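Antibiotic biosynthesis monooxygenase (Thermus thermophilus, PDB 1IUJ) binds zinc ions in the crystal and is probably a monooxygenase of the antibiotic biosynthesis family, though its function is unproven. Local coordinates at residues 14-17 against 18-22; 54-58 against 59-63; 79-83 against 84-88. All coordinates share one frame; numbering follows the deposited sequence.

Contact 1: residues 14-17 against 18-22; sequences YAEQ and FEEAF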
loop_
_atom_site.group_PDB
_atom_site.type_symbol
_atom_site.label_atom_id
_atom_site.label_comp_id
_atom_site.label_asym_id
_atom_site.label_seq_id
_atom_site.Cartn_x
_atom_site.Cartn_y
_atom_site.Cartn_z
ATOM N N TYR B 14 -14.631 11.644 -11.664
ATOM C CA TYR B 14 -13.345 11.999 -12.268
ATOM C C TYR B 14 -12.316 10.861 -12.261
ATOM O O TYR B 14 -11.148 11.051 -12.677
ATOM C CB TYR B 14 -12.736 13.214 -11.553
ATOM C CG TYR B 14 -13.540 14.474 -11.728
ATOM C CD1 TYR B 14 -14.640 14.756 -10.912
ATOM C CD2 TYR B 14 -13.226 15.364 -12.737
ATOM C CE1 TYR B 14 -15.377 15.906 -11.057
ATOM C CE2 TYR B 14 -13.962 16.530 -12.907
ATOM C CZ TYR B 14 -15.035 16.791 -12.098
ATOM O OH TYR B 14 -15.762 17.937 -12.279
ATOM N N ALA B 15 -12.750 9.687 -11.799
ATOM C CA ALA B 15 -11.874 8.527 -11.671
ATOM C C ALA B 15 -11.170 8.149 -12.984
ATOM O O ALA B 15 -9.967 7.912 -13.000
ATOM C CB ALA B 15 -12.658 7.337 -11.121
ATOM N N GLU B 16 -11.925 8.084 -14.082
ATOM C CA GLU B 16 -11.337 7.793 -15.386
ATOM C C GLU B 16 -10.287 8.828 -15.845
ATOM O O GLU B 16 -9.197 8.474 -16.326
ATOM C CB GLU B 16 -12.452 7.592 -16.426
ATOM C CG GLU B 16 -11.961 7.425 -17.853
ATOM C CD GLU B 16 -13.099 7.263 -18.853
ATOM O OE1 GLU B 16 -14.271 7.529 -18.488
ATOM O OE2 GLU B 16 -12.818 6.866 -20.007
ATOM N N GLN B 17 -10.608 10.111 -15.695
ATOM C CA GLN B 17 -9.678 11.149 -16.063
ATOM C C GLN B 17 -8.429 11.096 -15.181
ATOM O O GLN B 17 -7.316 11.273 -15.689
ATOM C CB GLN B 17 -10.327 12.533 -16.002
ATOM C CG GLN B 17 -9.504 13.587 -16.714
ATOM C CD GLN B 17 -9.842 14.994 -16.283
ATOM O OE1 GLN B 17 -10.936 15.248 -15.789
ATOM N NE2 GLN B 17 -8.893 15.910 -16.453
ATOM N N PHE B 18 -8.629 10.838 -13.881
ATOM C CA PHE B 18 -7.521 10.679 -12.949
ATOM C C PHE B 18 -6.631 9.531 -13.411
ATOM O O PHE B 18 -5.418 9.680 -13.477
ATOM C CB PHE B 18 -8.039 10.410 -11.524
ATOM C CG PHE B 18 -6.960 10.037 -10.564
ATOM C CD1 PHE B 18 -6.244 11.020 -9.927
ATOM C CD2 PHE B 18 -6.636 8.690 -10.327
ATOM C CE1 PHE B 18 -5.224 10.701 -9.044
ATOM C CE2 PHE B 18 -5.621 8.345 -9.454
ATOM C CZ PHE B 18 -4.905 9.362 -8.805
ATOM N N GLU B 19 -7.234 8.392 -13.746
ATOM C CA GLU B 19 -6.447 7.237 -14.182
ATOM C C GLU B 19 -5.662 7.522 -15.472
ATOM O O GLU B 19 -4.499 7.121 -15.597
ATOM C CB GLU B 19 -7.343 6.001 -14.338
ATOM C CG GLU B 19 -7.795 5.402 -13.005
ATOM C CD GLU B 19 -8.570 4.110 -13.159
ATOM O OE1 GLU B 19 -8.380 3.389 -14.175
ATOM O OE2 GLU B 19 -9.358 3.800 -12.246
ATOM N N GLU B 20 -6.313 8.227 -16.402
ATOM C CA GLU B 20 -5.752 8.556 -17.718
ATOM C C GLU B 20 -4.589 9.496 -17.495
ATOM O O GLU B 20 -3.509 9.303 -18.053
ATOM C CB GLU B 20 -6.820 9.245 -18.589
ATOM C CG GLU B 20 -6.893 8.798 -20.053
ATOM C CD GLU B 20 -8.206 9.207 -20.754
ATOM O OE1 GLU B 20 -8.234 9.278 -22.017
ATOM O OE2 GLU B 20 -9.217 9.473 -20.059
ATOM N N ALA B 21 -4.802 10.493 -16.637
ATOM C CA ALA B 21 -3.756 11.429 -16.259
ATOM C C ALA B 21 -2.593 10.723 -15.547
ATOM O O ALA B 21 -1.426 10.983 -15.851
ATOM C CB ALA B 21 -4.329 12.573 -15.407
ATOM N N PHE B 22 -2.887 9.813 -14.622
ATOM C CA PHE B 22 -1.819 9.111 -13.919
ATOM C C PHE B 22 -1.050 8.025 -14.693
ATOM O O PHE B 22 0.060 7.614 -14.299
ATOM C CB PHE B 22 -2.241 8.565 -12.562
ATOM C CG PHE B 22 -1.077 8.400 -11.663
ATOM C CD1 PHE B 22 -0.862 9.276 -10.604
ATOM C CD2 PHE B 22 -0.109 7.420 -11.948
ATOM C CE1 PHE B 22 0.266 9.121 -9.810
ATOM C CE2 PHE B 22 1.041 7.267 -11.169
ATOM C CZ PHE B 22 1.218 8.127 -10.099
#

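Contact 2: residues 54-58 against 59-63; sequences TLWES and EEAFR. With ZN (zinc ion), chain F.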
loop_
_atom_site.group_PDB
_atom_site.type_symbol
_atom_site.label_atom_id
_atom_site.label_comp_id
_atom_site.label_asym_id
_atom_site.label_seq_id
_atom_site.Cartn_x
_atom_site.Cartn_y
_atom_site.Cartn_z
ATOM N N THR B 54 4.307 3.499 -4.653
ATOM C CA THR B 54 5.544 3.480 -5.422
ATOM C C THR B 54 6.646 2.879 -4.599
ATOM O O THR B 54 6.780 3.196 -3.406
ATOM C CB THR B 54 5.909 4.887 -5.855
ATOM O OG1 THR B 54 4.817 5.468 -6.586
ATOM C CG2 THR B 54 7.104 4.845 -6.874
ATOM N N LEU B 55 7.361 1.933 -5.207
ATOM C CA LEU B 55 8.444 1.196 -4.556
ATOM C C LEU B 55 9.769 1.720 -5.066
ATOM O O LEU B 55 9.963 1.820 -6.278
ATOM C CB LEU B 55 8.344 -0.298 -4.902
ATOM C CG LEU B 55 7.358 -1.165 -4.122
ATOM C CD1 LEU B 55 5.917 -0.656 -4.257
ATOM C CD2 LEU B 55 7.511 -2.605 -4.669
ATOM N N TRP B 56 10.660 2.042 -4.135
ATOM C CA TRP B 56 11.979 2.637 -4.442
ATOM C C TRP B 56 13.098 1.847 -3.774
ATOM O O TRP B 56 12.911 1.262 -2.708
ATOM C CB TRP B 56 11.998 4.065 -3.853
ATOM C CG TRP B 56 11.073 5.045 -4.574
ATOM C CD1 TRP B 56 9.850 5.504 -4.165
ATOM C CD2 TRP B 56 11.371 5.728 -5.791
ATOM N NE1 TRP B 56 9.341 6.389 -5.090
ATOM C CE2 TRP B 56 10.267 6.560 -6.090
ATOM C CE3 TRP B 56 12.465 5.719 -6.668
ATOM C CZ2 TRP B 56 10.220 7.354 -7.245
ATOM C CZ3 TRP B 56 12.413 6.512 -7.817
ATOM C CH2 TRP B 56 11.312 7.321 -8.080
ATOM N N GLU B 57 14.299 1.857 -4.373
ATOM C CA GLU B 57 15.448 1.202 -3.742
ATOM C C GLU B 57 15.803 1.806 -2.380
ATOM O O GLU B 57 16.295 1.105 -1.488
ATOM C CB GLU B 57 16.664 1.325 -4.682
ATOM C CG GLU B 57 17.886 0.541 -4.297
ATOM C CD GLU B 57 17.917 -0.771 -5.041
ATOM O OE1 GLU B 57 17.241 -1.709 -4.568
ATOM O OE2 GLU B 57 18.584 -0.848 -6.114
ATOM N N SER B 58 15.540 3.112 -2.227
ATOM C CA SER B 58 15.853 3.842 -1.008
ATOM C C SER B 58 15.070 5.117 -0.910
ATOM O O SER B 58 14.573 5.616 -1.908
ATOM C CB SER B 58 17.343 4.193 -0.945
ATOM O OG SER B 58 17.691 5.177 -1.930
ATOM N N GLU B 59 15.009 5.677 0.298
ATOM C CA GLU B 59 14.441 6.997 0.478
ATOM C C GLU B 59 15.176 8.068 -0.365
ATOM O O GLU B 59 14.541 8.962 -0.922
ATOM C CB GLU B 59 14.407 7.338 1.968
ATOM C CG GLU B 59 13.803 8.704 2.264
ATOM C CD GLU B 59 13.710 9.001 3.750
ATOM O OE1 GLU B 59 14.061 8.157 4.609
ATOM O OE2 GLU B 59 13.314 10.121 4.040
ATOM N N GLU B 60 16.500 7.958 -0.437
ATOM C CA GLU B 60 17.298 8.903 -1.214
ATOM C C GLU B 60 16.864 8.907 -2.684
ATOM O O GLU B 60 16.793 9.958 -3.312
ATOM C CB GLU B 60 18.786 8.600 -1.037
ATOM C CG GLU B 60 19.732 9.607 -1.722
ATOM C CD GLU B 60 19.594 11.031 -1.202
ATOM O OE1 GLU B 60 19.008 11.253 -0.128
ATOM O OE2 GLU B 60 20.112 11.969 -1.857
ATOM N N ALA B 61 16.618 7.721 -3.238
ATOM C CA ALA B 61 16.136 7.635 -4.618
ATOM C C ALA B 61 14.804 8.377 -4.803
ATOM O O ALA B 61 14.627 9.105 -5.787
ATOM C CB ALA B 61 16.043 6.167 -5.065
ATOM N N PHE B 62 13.869 8.198 -3.857
ATOM C CA PHE B 62 12.682 9.011 -3.805
ATOM C C PHE B 62 12.978 10.510 -3.740
ATOM O O PHE B 62 12.394 11.289 -4.517
ATOM C CB PHE B 62 11.811 8.559 -2.631
ATOM C CG PHE B 62 10.731 9.499 -2.316
ATOM C CD1 PHE B 62 10.851 10.374 -1.220
ATOM C CD2 PHE B 62 9.577 9.517 -3.100
ATOM C CE1 PHE B 62 9.871 11.252 -0.905
ATOM C CE2 PHE B 62 8.562 10.401 -2.799
ATOM C CZ PHE B 62 8.702 11.276 -1.652
ATOM N N ARG B 63 13.884 10.932 -2.860
ATOM C CA ARG B 63 14.170 12.371 -2.752
ATOM C C ARG B 63 14.707 12.935 -4.074
ATOM O O ARG B 63 14.293 13.984 -4.499
ATOM C CB ARG B 63 15.164 12.696 -1.658
ATOM C CG ARG B 63 14.753 12.197 -0.237
ATOM C CD ARG B 63 15.943 11.552 0.581
ATOM N NE ARG B 63 15.887 11.643 2.060
ATOM C CZ ARG B 63 16.624 10.939 2.923
ATOM N NH1 ARG B 63 17.506 10.029 2.526
ATOM N NH2 ARG B 63 16.457 11.125 4.239
HETATM ZN ZN ZN F . 19.180 13.038 0.522
#

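Contact 3: residues 79-83 against 84-88; sequences GTLPK and EAFLG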
loop_
_atom_site.group_PDB
_atom_site.type_symbol
_atom_site.label_atom_id
_atom_site.label_comp_id
_atom_site.label_asym_id
_atom_site.label_seq_id
_atom_site.Cartn_x
_atom_site.Cartn_y
_atom_site.Cartn_z
ATOM N N GLY B 79 -2.863 18.923 -12.388
ATOM C CA GLY B 79 -2.891 20.282 -12.879
ATOM C C GLY B 79 -4.106 20.393 -13.788
ATOM O O GLY B 79 -4.829 21.391 -13.730
ATOM N N THR B 80 -4.337 19.371 -14.618
ATOM C CA THR B 80 -5.478 19.380 -15.542
ATOM C C THR B 80 -6.768 18.958 -14.851
ATOM O O THR B 80 -7.856 19.315 -15.312
ATOM C CB THR B 80 -5.253 18.524 -16.841
ATOM O OG1 THR B 80 -5.088 17.139 -16.512
ATOM C CG2 THR B 80 -3.952 18.885 -17.552
ATOM N N LEU B 81 -6.654 18.189 -13.765
ATOM C CA LEU B 81 -7.822 17.840 -12.960
ATOM C C LEU B 81 -8.269 19.046 -12.136
ATOM O O LEU B 81 -7.486 19.602 -11.356
ATOM C CB LEU B 81 -7.528 16.653 -12.034
ATOM C CG LEU B 81 -7.803 15.203 -12.453
ATOM C CD1 LEU B 81 -9.260 14.955 -12.814
ATOM C CD2 LEU B 81 -6.873 14.707 -13.568
ATOM N N PRO B 82 -9.528 19.447 -12.285
ATOM C CA PRO B 82 -10.058 20.595 -11.538
ATOM C C PRO B 82 -9.995 20.400 -10.019
ATOM O O PRO B 82 -10.084 19.266 -9.550
ATOM C CB PRO B 82 -11.515 20.676 -12.005
ATOM C CG PRO B 82 -11.820 19.330 -12.543
ATOM C CD PRO B 82 -10.543 18.841 -13.171
ATOM N N LYS B 83 -9.844 21.484 -9.258
ATOM C CA LYS B 83 -9.854 21.381 -7.790
ATOM C C LYS B 83 -11.089 20.636 -7.287
ATOM O O LYS B 83 -11.045 19.922 -6.283
ATOM C CB LYS B 83 -9.775 22.760 -7.131
ATOM C CG LYS B 83 -8.713 22.849 -6.042
ATOM C CD LYS B 83 -9.294 22.994 -4.647
ATOM C CE LYS B 83 -8.165 23.094 -3.621
ATOM N NZ LYS B 83 -8.513 23.876 -2.396
ATOM N N GLU B 84 -12.194 20.803 -8.010
ATOM C CA GLU B 84 -13.474 20.228 -7.631
ATOM C C GLU B 84 -13.489 18.706 -7.703
ATOM O O GLU B 84 -14.374 18.081 -7.131
ATOM C CB GLU B 84 -14.573 20.790 -8.535
ATOM C CG GLU B 84 -14.836 22.281 -8.339
ATOM C CD GLU B 84 -13.860 23.198 -9.056
ATOM O OE1 GLU B 84 -14.019 24.429 -8.911
ATOM O OE2 GLU B 84 -12.937 22.712 -9.751
ATOM N N ALA B 85 -12.525 18.124 -8.411
ATOM C CA ALA B 85 -12.447 16.680 -8.582
ATOM C C ALA B 85 -12.144 15.973 -7.254
ATOM O O ALA B 85 -12.371 14.781 -7.136
ATOM C CB ALA B 85 -11.388 16.307 -9.608
ATOM N N PHE B 86 -11.630 16.720 -6.293
ATOM C CA PHE B 86 -11.109 16.112 -5.062
ATOM C C PHE B 86 -11.876 16.503 -3.814
ATOM O O PHE B 86 -12.326 17.659 -3.679
ATOM C CB PHE B 86 -9.632 16.457 -4.913
ATOM C CG PHE B 86 -8.814 16.161 -6.144
ATOM C CD1 PHE B 86 -8.312 14.887 -6.377
ATOM C CD2 PHE B 86 -8.564 17.168 -7.086
ATOM C CE1 PHE B 86 -7.555 14.596 -7.514
ATOM C CE2 PHE B 86 -7.835 16.897 -8.236
ATOM C CZ PHE B 86 -7.315 15.608 -8.467
ATOM N N LEU B 87 -12.026 15.567 -2.879
ATOM C CA LEU B 87 -12.696 15.905 -1.627
ATOM C C LEU B 87 -11.834 16.654 -0.605
ATOM O O LEU B 87 -12.352 17.185 0.385
ATOM C CB LEU B 87 -13.269 14.660 -0.965
ATOM C CG LEU B 87 -14.271 13.747 -1.645
ATOM C CD1 LEU B 87 -14.542 12.567 -0.719
ATOM C CD2 LEU B 87 -15.575 14.448 -2.021
ATOM N N GLY B 88 -10.535 16.710 -0.856
ATOM C CA GLY B 88 -9.565 17.193 0.109
ATOM C C GLY B 88 -8.152 17.089 -0.428
ATOM O O GLY B 88 -7.967 16.664 -1.574
#

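Contact 1: residues 14-17 against 18-22
Tyr-14 and Phe-18 meet through the backbone at the start of helix 15-29, the first helix of this ferredoxin-like α/β fold of the dimeric alpha-beta barrel type. Four i to i+4 bonds of 2.8 to 2.9 Å make up the first turns. Phe-18 N gives to Tyr-14 O, Glu-19 N to Ala-15 O, Glu-20 N to Glu-16 O and Ala-21 N to Gln-17 O.

Phe-18 and Phe-22 face the sheet. The Phe-18 ring turns away from residues 14-17, with CG anti to its backbone N (chi1 171°), and meets the ring of Tyr-50. Phe-22 packs on Val-40 and Val-52. Ala-21 and the polar Gln-17 turn to the loop residue Leu-81.

The three glutamates part company: Glu-19 turns toward Tyr-50, Glu-16 and Glu-20 toward the exposed side. Glu-19 CG passes 3.3 Å from Ala-15 O, and its chain runs on extended to OE2, which is hydrogen-bonded to Tyr-50 OH. Glu-16 and Glu-20 stand side by side, pointing the same way. Their carboxylate planes are 22° apart, and the like charges probably disfavour a closer approach. Glu-16 OE2 lies 4.4 Å from Glu-20 OE2.

Contact 2: residues 54-58 against 59-63
Ser-58 caps helix 59-66 by taking the N-H of Ala-61 on its hydroxyl. It is the N-cap residue, and the bond from Ala-61 N to Ser-58 OG is 3.1 Å long. The angle at the hydrogen is 160°. A chi1 of 69° sets OG between the backbone N and the carbonyl carbon of Ser-58, where it faces the first turn. A weak backbone bond of 3.3 Å from Phe-62 N to Ser-58 O follows.

Glu-60 binds a zinc ion through OE1 at 1.9 Å. Its chain bends at chi2, which brings the carboxylate back beside Arg-63. Arg-63 NH1 makes a weak, bent bond to the same OE1, as part of a salt bridge. Glu-59 joins this network by charge alone: its carboxylate carbon lies over one face of the Arg-63 guanidinium, and no N-H points at OE2. The other oxygen, OE1, pairs with Lys-44 of the second subunit.

Packing lies on the inner side. Phe-62 CB sits 4.0 Å from the centroid of the five-membered ring of Trp-56, in a CH-pi contact almost on the ring normal. The Phe-62 ring then turns its edge to that face in an offset edge-to-face pair, with planes at 67°. Ala-61 CB adds a touch on Trp-56 CE3. Trp-56 of strand 50-56 thus packs on helix 59-66, while Ser-58 in the short link caps it. Zinc and Arg-63 both draw on Glu-60 OE1, which probably favours the ionised carboxylate.

Contact 3: residues 79-83 against 84-88
Leu-81 lays its CB against the far end of the Phe-86 ring, 3.7 Å from CZ. The two side chains cross at about a right angle. Phe-86 has CG anti to its own carbonyl carbon (chi1 -51°), which swings the ring back over the preceding turn. Leu-81 also sends CD1 to Ala-85 CB, 4.1 Å away. Ala-85 CB in turn lies over one face of the Phe-86 ring, toward its rim.

Two backbone bonds close the turn. Ala-85 N gives to Pro-82 O at 2.9 Å, and Phe-86 N gives to Lys-83 O at 3.3 Å. These i to i+3 bonds fit a 3-10 turn. Pro-82 O also lies 3.5 Å from Phe-86 CE2, so the carbonyl that accepts from Ala-85 N also meets the ring.

The Glu-84 chain bends at chi2 and folds back over the turn. Its OE2 reaches 3.4 Å from Pro-82 CB.

Tyr-14, just before helix 15-29, packs on Pro-82 and Ala-85. A backbone bond ties Ala-85 to Arg-11. The arrangement is a single 3-10 turn with a small apolar cluster. It is set in the connection from helix 69-74 to strand 91-100, outermost in the sheet of this chain, in the ferredoxin-like fold.

Overall arrangement
All three contacts are local, and none lies wholly in the core. Contacts 1 and 2 are surface contacts; in each, one touching residue is buried, Phe-18 and Trp-56. Contact 3 is partly buried. Contact 1 stays almost wholly within one helix, contact 2 passes from a strand to a helix, and contact 3 is a loop with a 3-10 turn. Contacts 1 and 3 touch, their centres about 11 Å apart. Contact 2 sits on the opposite side of the chain's centre, its centre about 24 Å from that of contact 1. It alone holds a zinc ligand and a salt-bridge network. Contact 1 has like charges instead, and contact 3 relies on apolar packing and backbone bonds.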